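PDB 3K8U: putative ABC transporter, ATP-binding protein ComA from Streptococcus mutans, which is a putative ATP-binding cassette transporter that carries a papain-like peptidase domain of the C39 family, the part modelled here. Local coordinates for residues 6-17 with 94-102. Numbering follows the deposited sequence.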
# COMPACT_ATOMS: atom_id res chain seq x y z
N TYR A 6 -1.36 -12.11 7.12
CA TYR A 6 -1.33 -10.83 6.43
C TYR A 6 -2.65 -10.09 6.53
O TYR A 6 -3.66 -10.49 5.94
CB TYR A 6 -0.92 -11.05 4.97
CG TYR A 6 0.34 -11.87 4.85
CD1 TYR A 6 0.34 -13.10 4.20
CD2 TYR A 6 1.53 -11.43 5.43
CE1 TYR A 6 1.50 -13.88 4.14
CE2 TYR A 6 2.69 -12.20 5.38
CZ TYR A 6 2.66 -13.42 4.73
OH TYR A 6 3.80 -14.19 4.70
N LYS A 7 -2.64 -9.00 7.29
CA LYS A 7 -3.83 -8.19 7.50
C LYS A 7 -4.06 -7.17 6.39
O LYS A 7 -3.16 -6.42 6.01
CB LYS A 7 -3.77 -7.52 8.87
CG LYS A 7 -3.92 -8.51 10.02
CD LYS A 7 -3.69 -7.88 11.39
CE LYS A 7 -2.22 -7.58 11.63
NZ LYS A 7 -1.97 -7.09 13.01
N LEU A 8 -5.26 -7.20 5.84
CA LEU A 8 -5.63 -6.28 4.77
C LEU A 8 -7.03 -5.74 4.97
O LEU A 8 -7.98 -6.51 5.17
CB LEU A 8 -5.57 -6.98 3.41
CG LEU A 8 -6.13 -6.17 2.24
CD1 LEU A 8 -5.14 -5.10 1.79
CD2 LEU A 8 -6.45 -7.08 1.10
N VAL A 9 -7.15 -4.42 4.94
CA VAL A 9 -8.44 -3.76 5.06
C VAL A 9 -8.84 -3.45 3.63
O VAL A 9 -8.19 -2.64 2.95
CB VAL A 9 -8.34 -2.45 5.88
CG1 VAL A 9 -9.69 -1.76 5.93
CG2 VAL A 9 -7.85 -2.74 7.29
N PRO A 10 -9.86 -4.15 3.11
CA PRO A 10 -10.32 -3.93 1.74
C PRO A 10 -11.13 -2.65 1.56
O PRO A 10 -11.65 -2.10 2.52
CB PRO A 10 -11.16 -5.17 1.46
CG PRO A 10 -11.78 -5.46 2.79
CD PRO A 10 -10.63 -5.23 3.76
N GLN A 11 -11.17 -2.16 0.33
CA GLN A 11 -11.94 -0.96 0.01
C GLN A 11 -13.34 -1.41 -0.42
O GLN A 11 -13.56 -2.59 -0.72
CB GLN A 11 -11.29 -0.18 -1.14
CG GLN A 11 -11.37 -0.89 -2.49
CD GLN A 11 -10.60 -0.15 -3.58
OE1 GLN A 11 -9.59 -0.64 -4.07
NE2 GLN A 11 -11.09 1.02 -3.97
N ILE A 12 -14.28 -0.47 -0.39
CA ILE A 12 -15.65 -0.73 -0.84
C ILE A 12 -15.89 0.33 -1.92
O ILE A 12 -16.18 -0.01 -3.07
CB ILE A 12 -16.69 -0.61 0.30
CG1 ILE A 12 -16.38 -1.64 1.39
CG2 ILE A 12 -18.09 -0.86 -0.26
CD1 ILE A 12 -17.28 -1.54 2.62
N ASP A 13 -15.73 1.60 -1.56
CA ASP A 13 -15.87 2.71 -2.51
C ASP A 13 -14.64 2.66 -3.42
O ASP A 13 -13.53 2.42 -2.95
CB ASP A 13 -15.91 4.06 -1.79
CG ASP A 13 -17.25 4.34 -1.12
OD1 ASP A 13 -18.29 3.86 -1.61
OD2 ASP A 13 -17.26 5.08 -0.10
N THR A 14 -14.84 2.90 -4.72
CA THR A 14 -13.74 2.85 -5.68
C THR A 14 -12.60 3.85 -5.45
O THR A 14 -11.47 3.61 -5.87
CB THR A 14 -14.26 2.99 -7.14
OG1 THR A 14 -14.96 4.23 -7.29
CG2 THR A 14 -15.20 1.84 -7.48
N ARG A 15 -12.90 4.94 -4.75
CA ARG A 15 -11.90 5.97 -4.48
C ARG A 15 -11.06 5.70 -3.22
O ARG A 15 -10.11 6.43 -2.95
CB ARG A 15 -12.59 7.32 -4.30
CG ARG A 15 -13.32 7.47 -2.95
CD ARG A 15 -14.01 8.81 -2.80
NE ARG A 15 -15.15 8.95 -3.70
CZ ARG A 15 -15.84 10.08 -3.87
NH1 ARG A 15 -15.52 11.17 -3.20
NH2 ARG A 15 -16.86 10.10 -4.72
N ASP A 16 -11.39 4.64 -2.49
CA ASP A 16 -10.72 4.33 -1.23
C ASP A 16 -9.50 3.42 -1.17
O ASP A 16 -9.17 2.92 -0.10
CB ASP A 16 -11.75 3.83 -0.21
CG ASP A 16 -12.72 4.91 0.23
OD1 ASP A 16 -12.36 6.10 0.20
OD2 ASP A 16 -13.85 4.56 0.62
N CYS A 17 -8.79 3.24 -2.28
CA CYS A 17 -7.61 2.36 -2.24
C CYS A 17 -6.52 2.91 -1.31
O CYS A 17 -5.88 2.14 -0.59
CB CYS A 17 -7.04 2.12 -3.63
SG CYS A 17 -5.94 0.69 -3.67
N LEU A 94 -5.12 5.26 -12.16
CA LEU A 94 -3.86 5.94 -11.90
C LEU A 94 -3.54 6.17 -10.42
O LEU A 94 -2.47 6.68 -10.09
CB LEU A 94 -3.83 7.28 -12.65
CG LEU A 94 -3.76 7.22 -14.17
CD1 LEU A 94 -3.99 8.60 -14.76
CD2 LEU A 94 -2.42 6.66 -14.62
N GLN A 95 -4.47 5.78 -9.54
CA GLN A 95 -4.28 5.94 -8.10
C GLN A 95 -4.62 4.67 -7.32
O GLN A 95 -5.40 4.69 -6.37
CB GLN A 95 -5.10 7.13 -7.58
CG GLN A 95 -4.70 8.49 -8.15
CD GLN A 95 -3.36 8.99 -7.62
OE1 GLN A 95 -2.53 8.22 -7.14
NE2 GLN A 95 -3.16 10.30 -7.72
N HIS A 96 -4.03 3.56 -7.74
CA HIS A 96 -4.25 2.29 -7.06
C HIS A 96 -2.97 1.93 -6.33
O HIS A 96 -1.87 2.26 -6.79
CB HIS A 96 -4.63 1.19 -8.06
CG HIS A 96 -5.32 0.02 -7.42
ND1 HIS A 96 -6.66 0.04 -7.11
CD2 HIS A 96 -4.85 -1.17 -6.99
CE1 HIS A 96 -6.99 -1.09 -6.51
NE2 HIS A 96 -5.91 -1.85 -6.43
N TYR A 97 -3.10 1.27 -5.18
CA TYR A 97 -1.94 0.88 -4.38
C TYR A 97 -2.12 -0.53 -3.84
O TYR A 97 -3.24 -1.02 -3.72
CB TYR A 97 -1.77 1.81 -3.17
CG TYR A 97 -1.61 3.28 -3.51
CD1 TYR A 97 -0.35 3.86 -3.61
CD2 TYR A 97 -2.73 4.08 -3.74
CE1 TYR A 97 -0.20 5.20 -3.95
CE2 TYR A 97 -2.59 5.42 -4.07
CZ TYR A 97 -1.33 5.98 -4.17
OH TYR A 97 -1.20 7.30 -4.51
N TYR A 98 -1.00 -1.16 -3.51
CA TYR A 98 -1.00 -2.50 -2.91
C TYR A 98 -0.17 -2.40 -1.64
O TYR A 98 0.62 -1.48 -1.46
CB TYR A 98 -0.24 -3.53 -3.75
CG TYR A 98 -0.80 -3.95 -5.08
CD1 TYR A 98 -2.15 -3.80 -5.39
CD2 TYR A 98 0.03 -4.55 -6.03
CE1 TYR A 98 -2.66 -4.24 -6.62
CE2 TYR A 98 -0.45 -4.98 -7.25
CZ TYR A 98 -1.80 -4.83 -7.54
OH TYR A 98 -2.26 -5.27 -8.75
N VAL A 99 -0.37 -3.38 -0.77
CA VAL A 99 0.44 -3.51 0.42
C VAL A 99 1.35 -4.68 0.01
O VAL A 99 0.89 -5.59 -0.68
CB VAL A 99 -0.38 -3.94 1.65
CG1 VAL A 99 0.55 -4.21 2.83
CG2 VAL A 99 -1.39 -2.86 2.03
N VAL A 100 2.64 -4.60 0.33
CA VAL A 100 3.53 -5.71 0.00
C VAL A 100 3.92 -6.35 1.33
O VAL A 100 4.48 -5.69 2.21
CB VAL A 100 4.79 -5.25 -0.79
CG1 VAL A 100 5.68 -6.45 -1.09
CG2 VAL A 100 4.37 -4.59 -2.09
N TYR A 101 3.59 -7.62 1.48
CA TYR A 101 3.84 -8.37 2.72
C TYR A 101 5.12 -9.19 2.73
O TYR A 101 5.67 -9.47 3.79
CB TYR A 101 2.67 -9.30 3.01
CG TYR A 101 1.35 -8.59 3.16
CD1 TYR A 101 1.05 -7.87 4.32
CD2 TYR A 101 0.40 -8.64 2.15
CE1 TYR A 101 -0.17 -7.21 4.46
CE2 TYR A 101 -0.81 -7.99 2.28
CZ TYR A 101 -1.09 -7.28 3.43
OH TYR A 101 -2.30 -6.63 3.53
N GLY A 102 5.56 -9.62 1.55
CA GLY A 102 6.77 -10.41 1.48
C GLY A 102 7.04 -10.94 0.10
O GLY A 102 6.39 -10.55 -0.87
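Cys17 and His96 meet through sulfur and imidazole: SG sits over the centre of one ring face, 3.6 Å from the centroid of the His96 ring. SG of Cys17 and CG of His96 each lie anti to the backbone N (chi1 -163° and -160°), which brings sulfur and ring together. Large and polarisable, the sulfur also accepts a nearly straight bond from the backbone, Tyr97 N to Cys17 SG at 3.3 Å (167°).

Among polar groups, Gln11 brings OE1 to 3.6 Å from His96 CE1. Its NE2 donates to Asp13 O and, weakly, to Thr14 O, which fixes the amide's rotation. His96 NE2 is hydrogen-bonded to Asp112 OD1. Farther along, Tyr101 OH donates to Lys7 O at 2.6 Å, from above the carbonyl plane.

Apolar contacts hold the Tyr101 ring. Tyr6 CB lies over one face, 3.7 Å from the ring centroid, and Val99 CG1 against the opposite face, toward the rim; a flat, long side chain suits this slot. The two tyrosine rings meet obliquely, with Tyr6 CD2 3.4 Å from Tyr101 CB. Leu8 CB lies beside the hydroxyl.

A cysteine opening helix 17-28 against a strand histidine, with Asp112 as third member and Gln11 probably the oxyanion-hole glutamine, is consistent with the active site of papain-like (clan CA) cysteine peptidases.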